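Local atomic coordinates of RNA-dependent RNA Polymerase (Bombyx mori cytoplasmic polyhedrosis virus, PDB entry 6TZ0), a protein that catalyses RNA-templated RNA synthesis as the viral polymerase, working in both transcription and replication of a segmented double-stranded RNA genome. Residues C150-S155 with S740-E745; D42-N47 with D144-L149; N232-C237 with T339-F344; D766-V771 with S862-R867. All coordinates share one frame; numbering follows the deposited sequence.

Contact 1: C150-S155 with S740-E745; sequences CAVIAS and SLWTRE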
# COMPACT_ATOMS: atom_id res chain seq x y z
N CYS A 150 -1.20 -16.55 31.68
CA CYS A 150 -0.37 -17.32 32.60
C CYS A 150 1.09 -16.93 32.51
O CYS A 150 1.78 -16.88 33.53
CB CYS A 150 -0.52 -18.82 32.35
SG CYS A 150 -2.05 -19.56 32.93
N ALA A 151 1.57 -16.61 31.30
CA ALA A 151 2.96 -16.17 31.14
C ALA A 151 3.20 -14.83 31.82
O ALA A 151 4.21 -14.66 32.52
CB ALA A 151 3.32 -16.10 29.66
N VAL A 152 2.26 -13.89 31.66
CA VAL A 152 2.40 -12.57 32.29
C VAL A 152 2.36 -12.68 33.81
O VAL A 152 3.21 -12.11 34.52
CB VAL A 152 1.32 -11.61 31.77
CG1 VAL A 152 1.37 -10.29 32.49
CG2 VAL A 152 1.50 -11.37 30.30
N ILE A 153 1.40 -13.45 34.34
CA ILE A 153 1.25 -13.59 35.79
C ILE A 153 2.43 -14.36 36.40
O ILE A 153 2.91 -14.01 37.48
CB ILE A 153 -0.11 -14.23 36.11
CG1 ILE A 153 -1.25 -13.31 35.68
CG2 ILE A 153 -0.25 -14.57 37.57
CD1 ILE A 153 -1.25 -11.97 36.37
N ALA A 154 2.95 -15.36 35.68
CA ALA A 154 4.12 -16.11 36.14
C ALA A 154 5.36 -15.23 36.20
O ALA A 154 6.14 -15.32 37.16
CB ALA A 154 4.37 -17.30 35.22
N SER A 155 5.54 -14.37 35.19
CA SER A 155 6.68 -13.46 35.19
C SER A 155 6.59 -12.46 36.34
O SER A 155 7.60 -12.20 37.01
CB SER A 155 6.76 -12.73 33.86
OG SER A 155 5.66 -11.86 33.72
N SER A 740 3.00 -4.84 20.28
CA SER A 740 2.15 -5.78 20.99
C SER A 740 2.81 -7.14 20.98
O SER A 740 2.94 -7.77 19.93
CB SER A 740 0.77 -5.85 20.36
OG SER A 740 -0.08 -6.70 21.10
N LEU A 741 3.21 -7.60 22.16
CA LEU A 741 3.77 -8.93 22.29
C LEU A 741 2.72 -10.03 22.28
O LEU A 741 3.07 -11.21 22.33
CB LEU A 741 4.58 -9.03 23.59
CG LEU A 741 5.82 -8.17 23.76
CD1 LEU A 741 6.39 -8.32 25.15
CD2 LEU A 741 6.86 -8.53 22.72
N TRP A 742 1.43 -9.68 22.22
CA TRP A 742 0.38 -10.64 22.52
C TRP A 742 -0.71 -10.75 21.47
O TRP A 742 -1.38 -11.78 21.42
CB TRP A 742 -0.26 -10.31 23.88
CG TRP A 742 0.77 -10.16 24.97
CD1 TRP A 742 1.16 -9.00 25.57
CD2 TRP A 742 1.60 -11.19 25.51
NE1 TRP A 742 2.15 -9.25 26.49
CE2 TRP A 742 2.44 -10.59 26.47
CE3 TRP A 742 1.69 -12.56 25.30
CZ2 TRP A 742 3.36 -11.31 27.20
CZ3 TRP A 742 2.61 -13.28 26.02
CH2 TRP A 742 3.43 -12.66 26.97
N THR A 743 -0.93 -9.73 20.64
CA THR A 743 -1.99 -9.76 19.64
C THR A 743 -1.39 -9.72 18.24
O THR A 743 -0.20 -9.46 18.06
CB THR A 743 -2.96 -8.59 19.83
OG1 THR A 743 -2.27 -7.36 19.65
CG2 THR A 743 -3.55 -8.62 21.23
N ARG A 744 -2.23 -9.98 17.23
CA ARG A 744 -1.81 -9.98 15.84
C ARG A 744 -2.82 -9.24 14.97
O ARG A 744 -3.89 -8.83 15.42
CB ARG A 744 -1.64 -11.39 15.26
CG ARG A 744 -0.49 -12.14 15.80
CD ARG A 744 -0.39 -13.50 15.16
NE ARG A 744 -0.06 -13.40 13.75
CZ ARG A 744 1.18 -13.34 13.28
NH1 ARG A 744 2.21 -13.36 14.12
NH2 ARG A 744 1.40 -13.25 11.98
N GLU A 745 -2.44 -9.08 13.70
CA GLU A 745 -3.38 -8.58 12.70
C GLU A 745 -4.27 -9.70 12.18
O GLU A 745 -5.48 -9.52 12.02
CB GLU A 745 -2.62 -7.92 11.55
CG GLU A 745 -3.52 -7.38 10.45
CD GLU A 745 -2.76 -6.65 9.36
OE1 GLU A 745 -1.51 -6.58 9.45
OE2 GLU A 745 -3.41 -6.15 8.42
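Trp742 brings the benzo half of its indole up to Ala151 and Val152 in a small, buried, wholly apolar contact between a helix and a loop. The helix, 145-160, belongs to the N-terminal region of this reovirus-type polymerase. The loop, 740-745, comes later in the chain than the palm sheet, whose strands 541-548, 672-677 and 682-687 bring up the magnesium-binding aspartates. The contact thus illustrates how one large aromatic residue can tie two sequence-distant parts of a polymerase cage together. The backbones stay well apart, with the CA atoms of Val152 and Trp742 10.2 Å from each other, and the side chains span the gap. In Trp742, CG stands anti to the carbonyl carbon (chi1 -52°), which sends the six-membered ring forward to the helix. There Val152 CG2 comes obliquely onto it, 3.6 Å from Trp742 CZ2. Ala151 CB lies farther off, beside the outer corner of the same ring. The indole is wedged among more than these two residues: Cys211 of helix 206-218 and Leu780 and Cys784 of helix 774-786 also touch it. Its buried NE1 is satisfied by Thr215 OG1, a bond that should limit rotation of the ring. Each partner also has its own internal polar tie. In the loop, the hydroxyls Ser740 OG and Thr743 OG1 share a hydrogen bond of 2.7 Å. On the helix, Ser155 OG donates to Val152 O at 2.6 Å, with the hydroxyl oxygen tilted 29° from the carbonyl plane.

Contact 2: D42-N47 with D144-L149; sequences DFLFNN and DLWREL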
# COMPACT_ATOMS: atom_id res chain seq x y z
N ASP A 42 -6.15 -23.33 38.14
CA ASP A 42 -5.70 -23.34 39.52
C ASP A 42 -4.69 -22.23 39.79
O ASP A 42 -4.71 -21.60 40.86
CB ASP A 42 -5.09 -24.70 39.84
CG ASP A 42 -4.93 -24.95 41.33
OD1 ASP A 42 -5.38 -24.11 42.14
OD2 ASP A 42 -4.35 -25.99 41.69
N PHE A 43 -3.80 -21.97 38.83
CA PHE A 43 -2.78 -20.95 39.00
C PHE A 43 -3.37 -19.55 38.93
O PHE A 43 -3.01 -18.68 39.73
CB PHE A 43 -1.70 -21.12 37.93
CG PHE A 43 -0.60 -20.12 38.01
CD1 PHE A 43 0.37 -20.21 38.99
CD2 PHE A 43 -0.50 -19.09 37.08
CE1 PHE A 43 1.39 -19.30 39.07
CE2 PHE A 43 0.52 -18.17 37.15
CZ PHE A 43 1.47 -18.27 38.14
N LEU A 44 -4.28 -19.32 37.99
CA LEU A 44 -4.84 -17.99 37.84
C LEU A 44 -5.90 -17.67 38.89
O LEU A 44 -6.15 -16.49 39.15
CB LEU A 44 -5.44 -17.82 36.44
CG LEU A 44 -4.45 -17.82 35.27
CD1 LEU A 44 -5.19 -17.81 33.95
CD2 LEU A 44 -3.53 -16.62 35.35
N PHE A 45 -6.51 -18.68 39.50
CA PHE A 45 -7.64 -18.48 40.39
C PHE A 45 -7.46 -19.30 41.66
O PHE A 45 -8.36 -20.03 42.09
CB PHE A 45 -8.95 -18.85 39.71
CG PHE A 45 -9.16 -18.15 38.42
CD1 PHE A 45 -9.36 -16.78 38.38
CD2 PHE A 45 -9.18 -18.86 37.23
CE1 PHE A 45 -9.55 -16.13 37.18
CE2 PHE A 45 -9.38 -18.22 36.03
CZ PHE A 45 -9.57 -16.86 36.01
N ASN A 46 -6.29 -19.19 42.28
CA ASN A 46 -6.05 -19.84 43.56
C ASN A 46 -6.88 -19.16 44.65
O ASN A 46 -7.26 -17.99 44.54
CB ASN A 46 -4.56 -19.78 43.90
CG ASN A 46 -4.17 -20.71 45.03
OD1 ASN A 46 -5.00 -21.45 45.56
ND2 ASN A 46 -2.91 -20.67 45.42
N ASN A 47 -7.16 -19.92 45.71
CA ASN A 47 -8.01 -19.41 46.78
C ASN A 47 -7.21 -18.55 47.76
O ASN A 47 -7.77 -17.68 48.43
CB ASN A 47 -8.68 -20.58 47.50
CG ASN A 47 -9.88 -20.17 48.31
OD1 ASN A 47 -10.29 -19.01 48.31
ND2 ASN A 47 -10.46 -21.13 49.02
N ASP A 144 -2.94 -19.92 23.10
CA ASP A 144 -4.23 -19.48 23.60
C ASP A 144 -4.05 -18.29 24.55
O ASP A 144 -2.96 -18.04 25.07
CB ASP A 144 -4.95 -20.62 24.31
CG ASP A 144 -5.37 -21.72 23.35
OD1 ASP A 144 -5.62 -21.41 22.17
OD2 ASP A 144 -5.46 -22.89 23.79
N LEU A 145 -5.14 -17.57 24.77
CA LEU A 145 -5.08 -16.33 25.53
C LEU A 145 -4.85 -16.58 27.02
O LEU A 145 -4.22 -15.76 27.70
CB LEU A 145 -6.34 -15.50 25.30
CG LEU A 145 -7.70 -15.83 25.94
CD1 LEU A 145 -8.61 -14.64 25.75
CD2 LEU A 145 -8.36 -17.06 25.36
N TRP A 146 -5.33 -17.71 27.53
CA TRP A 146 -5.10 -18.01 28.94
C TRP A 146 -3.66 -18.41 29.19
O TRP A 146 -3.13 -18.14 30.27
CB TRP A 146 -6.05 -19.10 29.43
CG TRP A 146 -7.50 -18.70 29.35
CD1 TRP A 146 -8.42 -19.19 28.48
CD2 TRP A 146 -8.16 -17.69 30.11
NE1 TRP A 146 -9.63 -18.57 28.68
CE2 TRP A 146 -9.49 -17.65 29.68
CE3 TRP A 146 -7.76 -16.84 31.14
CZ2 TRP A 146 -10.43 -16.78 30.22
CZ3 TRP A 146 -8.68 -15.98 31.68
CH2 TRP A 146 -10.00 -15.96 31.23
N ARG A 147 -2.99 -19.00 28.20
CA ARG A 147 -1.57 -19.30 28.34
C ARG A 147 -0.73 -18.04 28.33
O ARG A 147 0.27 -17.94 29.06
CB ARG A 147 -1.13 -20.24 27.22
CG ARG A 147 -1.77 -21.60 27.31
CD ARG A 147 -1.34 -22.48 26.18
NE ARG A 147 -2.01 -23.77 26.25
CZ ARG A 147 -1.88 -24.72 25.33
NH1 ARG A 147 -2.54 -25.87 25.47
NH2 ARG A 147 -1.11 -24.53 24.27
N GLU A 148 -1.13 -17.04 27.54
CA GLU A 148 -0.43 -15.77 27.53
C GLU A 148 -0.64 -15.02 28.84
O GLU A 148 0.30 -14.41 29.38
CB GLU A 148 -0.88 -14.93 26.34
CG GLU A 148 -0.53 -15.57 25.01
CD GLU A 148 -0.94 -14.72 23.82
OE1 GLU A 148 -1.60 -13.68 24.03
OE2 GLU A 148 -0.61 -15.09 22.68
N LEU A 149 -1.85 -15.08 29.39
CA LEU A 149 -2.09 -14.48 30.70
C LEU A 149 -1.33 -15.22 31.80
O LEU A 149 -0.82 -14.59 32.74
CB LEU A 149 -3.59 -14.45 31.00
CG LEU A 149 -4.02 -13.72 32.27
CD1 LEU A 149 -3.63 -12.26 32.19
CD2 LEU A 149 -5.50 -13.85 32.51
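Leu44 and Leu149 mark the nearest approach of the two backbones, their CA atoms 8.4 Å apart. One segment is running out of its helix while the other is entering one. Helix 37-44 stops at Leu44, and Phe45 turns the chain out of it; helix 145-160 starts just after Asp144, whose carbonyl oxygen accepts Glu148 N at 3.2 Å. Between them the contact is apolar and turns on a single methyl. Leu44 CD1 reaches Trp146 CE3 at 3.9 Å and Leu149 CD2 at 4.2 Å, entering the angle between two side chains that lie one turn apart on the helix. It meets the indole obliquely at its six-membered ring. Trp146 swings over to it because CG lies anti to the carbonyl carbon (chi1 -62°). This junction of a helix end with a helix start borders an ATP-binding site of the N-terminal region: Arg147 is one of the residues seen to bind ATP in this protein, although none is bound to this chain here, and the side chain of Trp146 lies about 5 Å from that of another, Tyr184. Trp146 is itself held in an aromatic cluster, stacked with Phe181 and met at an angle by Phe183. Arg147 has its CB directed away from Leu44. Over the centre of its guanidinium, 4.2 Å above the plane, sits Asp144 OD2.

Contact 3: N232-C237 with T339-F344; sequences NHFLHC and TNDGTF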
# COMPACT_ATOMS: atom_id res chain seq x y z
N ASN A 232 -8.65 0.81 36.01
CA ASN A 232 -9.89 1.52 36.29
C ASN A 232 -10.30 2.38 35.10
O ASN A 232 -11.49 2.45 34.76
CB ASN A 232 -9.74 2.41 37.52
CG ASN A 232 -9.58 1.62 38.79
OD1 ASN A 232 -10.12 0.54 38.94
ND2 ASN A 232 -8.86 2.19 39.74
N HIS A 233 -9.33 3.01 34.43
CA HIS A 233 -9.66 3.82 33.26
C HIS A 233 -10.12 2.95 32.08
O HIS A 233 -11.02 3.34 31.34
CB HIS A 233 -8.46 4.68 32.86
CG HIS A 233 -8.72 5.56 31.67
ND1 HIS A 233 -9.64 6.59 31.69
CD2 HIS A 233 -8.15 5.59 30.45
CE1 HIS A 233 -9.65 7.19 30.52
NE2 HIS A 233 -8.74 6.61 29.75
N PHE A 234 -9.53 1.76 31.91
CA PHE A 234 -9.96 0.90 30.81
C PHE A 234 -11.37 0.37 31.05
O PHE A 234 -12.18 0.30 30.11
CB PHE A 234 -9.00 -0.26 30.58
CG PHE A 234 -7.67 0.14 29.99
CD1 PHE A 234 -7.61 0.79 28.78
CD2 PHE A 234 -6.49 -0.27 30.58
CE1 PHE A 234 -6.39 1.13 28.22
CE2 PHE A 234 -5.27 0.07 30.03
CZ PHE A 234 -5.22 0.76 28.84
N LEU A 235 -11.70 0.01 32.29
CA LEU A 235 -13.07 -0.42 32.57
C LEU A 235 -14.07 0.73 32.47
O LEU A 235 -15.22 0.52 32.05
CB LEU A 235 -13.12 -1.08 33.95
CG LEU A 235 -12.31 -2.37 33.99
CD1 LEU A 235 -12.19 -2.90 35.39
CD2 LEU A 235 -12.91 -3.41 33.07
N HIS A 236 -13.65 1.95 32.81
CA HIS A 236 -14.50 3.11 32.59
C HIS A 236 -14.77 3.35 31.11
O HIS A 236 -15.87 3.75 30.73
CB HIS A 236 -13.88 4.37 33.20
CG HIS A 236 -14.64 5.61 32.88
ND1 HIS A 236 -15.83 5.94 33.49
CD2 HIS A 236 -14.40 6.59 31.97
CE1 HIS A 236 -16.28 7.07 33.00
NE2 HIS A 236 -15.43 7.49 32.07
N CYS A 237 -13.76 3.13 30.27
CA CYS A 237 -13.99 3.28 28.83
C CYS A 237 -14.86 2.16 28.29
O CYS A 237 -15.60 2.36 27.33
CB CYS A 237 -12.67 3.35 28.09
SG CYS A 237 -11.69 4.81 28.46
N THR A 339 -3.44 4.96 28.20
CA THR A 339 -4.43 5.21 27.16
C THR A 339 -4.38 4.20 26.01
O THR A 339 -5.41 3.92 25.41
CB THR A 339 -4.27 6.62 26.60
OG1 THR A 339 -2.91 6.83 26.20
CG2 THR A 339 -4.66 7.66 27.63
N ASN A 340 -3.21 3.67 25.68
CA ASN A 340 -3.11 2.67 24.63
C ASN A 340 -3.24 1.28 25.24
O ASN A 340 -2.80 1.02 26.36
CB ASN A 340 -1.80 2.79 23.86
CG ASN A 340 -1.78 1.96 22.57
OD1 ASN A 340 -2.75 1.30 22.23
ND2 ASN A 340 -0.66 2.01 21.87
N ASP A 341 -3.84 0.38 24.46
CA ASP A 341 -4.23 -0.94 24.94
C ASP A 341 -3.32 -2.05 24.43
O ASP A 341 -3.24 -3.10 25.07
CB ASP A 341 -5.65 -1.25 24.47
CG ASP A 341 -6.31 -2.34 25.26
OD1 ASP A 341 -5.75 -2.79 26.28
OD2 ASP A 341 -7.40 -2.77 24.84
N GLY A 342 -2.66 -1.86 23.30
CA GLY A 342 -1.85 -2.89 22.71
C GLY A 342 -2.57 -3.73 21.68
O GLY A 342 -1.94 -4.15 20.70
N THR A 343 -3.86 -3.98 21.86
CA THR A 343 -4.60 -4.81 20.92
C THR A 343 -4.80 -4.09 19.59
O THR A 343 -4.83 -2.86 19.53
CB THR A 343 -5.97 -5.18 21.49
OG1 THR A 343 -6.77 -3.99 21.62
CG2 THR A 343 -5.82 -5.81 22.83
N PHE A 344 -4.93 -4.88 18.53
CA PHE A 344 -5.25 -4.28 17.24
C PHE A 344 -6.75 -4.08 17.16
O PHE A 344 -7.53 -4.97 17.48
CB PHE A 344 -4.76 -5.14 16.08
CG PHE A 344 -3.27 -5.16 15.89
CD1 PHE A 344 -2.41 -4.43 16.70
CD2 PHE A 344 -2.73 -5.84 14.82
CE1 PHE A 344 -1.04 -4.46 16.49
CE2 PHE A 344 -1.36 -5.87 14.61
CZ PHE A 344 -0.52 -5.18 15.44
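Asp341 OD2 is gripped twice, by a salt bridge from Lys246 NZ and a hydrogen bond with Tyr242 OH, while OD1 of the same carboxylate pairs with Thr209 OG1. Fixed in this way, the carboxylate places OD1 over one face of the Phe234 ring, 4.4 Å from Phe234 CZ. The motif is an Asx turn at the exit of helix 325-339, packed under an aromatic side chain from helix 224-237, and it exemplifies how a buried loop can be given a definite shape by its own side chains. Asn340, the first residue to leave the helix, folds its amide back so that OD1 takes the Gly342 N-H in a long, weak bond of 3.3 Å; a second weak bond comes from Asp341 N. Gly342 follows with a positive phi of 94°, a backbone shape that suits glycine. Inside the helix end, Thr339 OG1 bonds back to Cys335 O. The Phe234 ring touches mainly the backbone of the turn. CG lies anti to the carbonyl carbon (chi1 -71°), and the ring projects from the helix with its far end toward the loop. Thr209 and Val213 of helix 206-218 and Tyr242 of helix 242-248 also pack on the ring. At its rim, near the ring plane, lie two carbonyl oxygens, a setting in which the slightly positive C-H edge is probably favourable: Thr339 O is 4.1 Å from Phe234 CE1, and Asn340 O is 3.5 Å from Phe234 CZ.

Contact 4: D766-V771 with S862-R867; sequences DLLFRV and SMFTAR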
# COMPACT_ATOMS: atom_id res chain seq x y z
N ASP A 766 12.78 -4.80 19.27
CA ASP A 766 12.11 -3.54 18.96
C ASP A 766 11.70 -2.78 20.22
O ASP A 766 11.62 -1.55 20.18
CB ASP A 766 10.87 -3.76 18.10
CG ASP A 766 11.19 -4.26 16.72
OD1 ASP A 766 12.31 -3.99 16.24
OD2 ASP A 766 10.32 -4.90 16.10
N LEU A 767 11.43 -3.48 21.32
CA LEU A 767 11.09 -2.84 22.58
C LEU A 767 12.29 -2.51 23.45
O LEU A 767 12.15 -2.51 24.67
CB LEU A 767 10.15 -3.73 23.40
CG LEU A 767 8.67 -3.90 23.11
CD1 LEU A 767 8.16 -5.02 23.97
CD2 LEU A 767 7.97 -2.62 23.45
N LEU A 768 13.46 -2.25 22.88
CA LEU A 768 14.67 -2.34 23.70
C LEU A 768 15.10 -0.96 24.21
O LEU A 768 15.44 -0.83 25.39
CB LEU A 768 15.79 -3.00 22.90
CG LEU A 768 16.82 -3.77 23.72
CD1 LEU A 768 17.39 -4.86 22.85
CD2 LEU A 768 17.94 -2.93 24.26
N PHE A 769 15.13 0.05 23.35
CA PHE A 769 15.46 1.39 23.83
C PHE A 769 14.24 2.22 24.18
O PHE A 769 14.39 3.31 24.74
CB PHE A 769 16.31 2.20 22.84
CG PHE A 769 17.77 1.85 22.83
CD1 PHE A 769 18.23 0.62 23.26
CD2 PHE A 769 18.70 2.85 22.58
CE1 PHE A 769 19.57 0.34 23.28
CE2 PHE A 769 20.05 2.57 22.62
CZ PHE A 769 20.48 1.32 22.98
N ARG A 770 13.04 1.76 23.85
CA ARG A 770 11.83 2.49 24.20
C ARG A 770 11.24 2.03 25.53
O ARG A 770 10.10 2.36 25.85
CB ARG A 770 10.81 2.36 23.06
CG ARG A 770 10.45 0.95 22.70
CD ARG A 770 9.56 0.95 21.47
NE ARG A 770 10.26 1.36 20.26
CZ ARG A 770 9.65 1.56 19.09
NH1 ARG A 770 8.35 1.38 18.98
NH2 ARG A 770 10.35 1.92 18.03
N VAL A 771 12.02 1.30 26.31
CA VAL A 771 11.57 0.66 27.54
C VAL A 771 12.42 1.22 28.68
O VAL A 771 13.48 1.81 28.47
CB VAL A 771 11.69 -0.87 27.43
CG1 VAL A 771 13.11 -1.36 27.67
CG2 VAL A 771 10.71 -1.58 28.28
N SER A 862 23.00 -10.14 28.61
CA SER A 862 22.28 -8.89 28.62
C SER A 862 21.40 -8.78 27.38
O SER A 862 21.33 -9.68 26.55
CB SER A 862 23.26 -7.73 28.73
OG SER A 862 22.58 -6.49 28.79
N MET A 863 20.75 -7.64 27.23
CA MET A 863 19.86 -7.42 26.10
C MET A 863 20.60 -7.06 24.82
O MET A 863 19.96 -6.84 23.79
CB MET A 863 18.86 -6.32 26.44
CG MET A 863 18.04 -6.65 27.66
SD MET A 863 17.21 -8.23 27.46
CE MET A 863 16.05 -7.79 26.19
N PHE A 864 21.93 -7.01 24.86
CA PHE A 864 22.74 -6.66 23.70
C PHE A 864 23.60 -7.83 23.25
O PHE A 864 24.60 -7.61 22.56
CB PHE A 864 23.62 -5.46 24.01
CG PHE A 864 22.87 -4.27 24.47
CD1 PHE A 864 22.15 -3.51 23.58
CD2 PHE A 864 22.90 -3.90 25.79
CE1 PHE A 864 21.47 -2.41 24.00
CE2 PHE A 864 22.23 -2.79 26.22
CZ PHE A 864 21.51 -2.04 25.33
N THR A 865 23.26 -9.05 23.62
CA THR A 865 24.08 -10.18 23.24
C THR A 865 23.76 -10.63 21.83
O THR A 865 22.62 -10.51 21.35
CB THR A 865 23.92 -11.33 24.24
OG1 THR A 865 24.76 -12.42 23.86
CG2 THR A 865 22.49 -11.80 24.32
N ALA A 866 24.78 -11.12 21.14
CA ALA A 866 24.66 -11.50 19.75
C ALA A 866 23.95 -12.84 19.63
O ALA A 866 23.99 -13.68 20.53
CB ALA A 866 26.03 -11.56 19.08
N ARG A 867 23.31 -13.04 18.49
CA ARG A 867 22.64 -14.29 18.18
C ARG A 867 23.36 -14.95 17.02
O ARG A 867 24.42 -14.51 16.59
CB ARG A 867 21.16 -14.06 17.88
CG ARG A 867 20.39 -13.61 19.09
CD ARG A 867 18.93 -13.41 18.80
NE ARG A 867 18.20 -13.02 20.00
CZ ARG A 867 17.97 -11.76 20.36
NH1 ARG A 867 17.30 -11.50 21.47
NH2 ARG A 867 18.39 -10.77 19.59
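Leu768 turns CG roughly anti to its own nitrogen (chi1 -151°), whereas Phe864 carries CG anti to the carbonyl carbon (chi1 -56°); the two settings bring Leu768 CD2 and the Phe864 ring together. Leu768 forks over the turn. CD2 comes obliquely to the Phe864 ring, 3.6 Å from Phe864 CE1, and CD1 lies 3.4 Å from Met863 O. Alongside, Phe769 and Phe864 meet rim to rim with their planes at 90° and their centroids 6.0 Å apart. Neither ring covers the other's face, so the pair is no T-shaped stack. The receiving surface is a type I beta turn, Ser862 to Thr865, which offers Met863 and Phe864 from its middle positions. Gln1147 NE2 makes hydrogen bonds with Met863 O and Thr865 O of the turn. The contact is a buried join between the link from helix 754-766 to helix 774-786 and the C-terminal region: Met863 touches both helices, Phe864 packs on Leu1187 of helix 1174-1188, and Arg867, starting strand 867-868, makes a salt bridge with Asp765.

Followed from the N terminus, the chain first closes a loop at contact 2, where the end of helix 37-44 meets the start of helix 145-160. The same helix then opens contact 1, whose partner arrives 585 residues later. Contact 3 is nested within that long loop, joining helix 224-237 to the exit of helix 325-339. Contact 4 follows in series and brings in the C-terminal region; no two contacts cross. Segment 740-745 is the hub: Trp742 O approaches Glu148 OE1, Ser740 bonds weakly with Gly342, and Leu741 packs on Leu767. Thus N-terminal helices, the loop between strand 732-733 and helix 754-766, and the C-terminal region are joined through adjoining contacts.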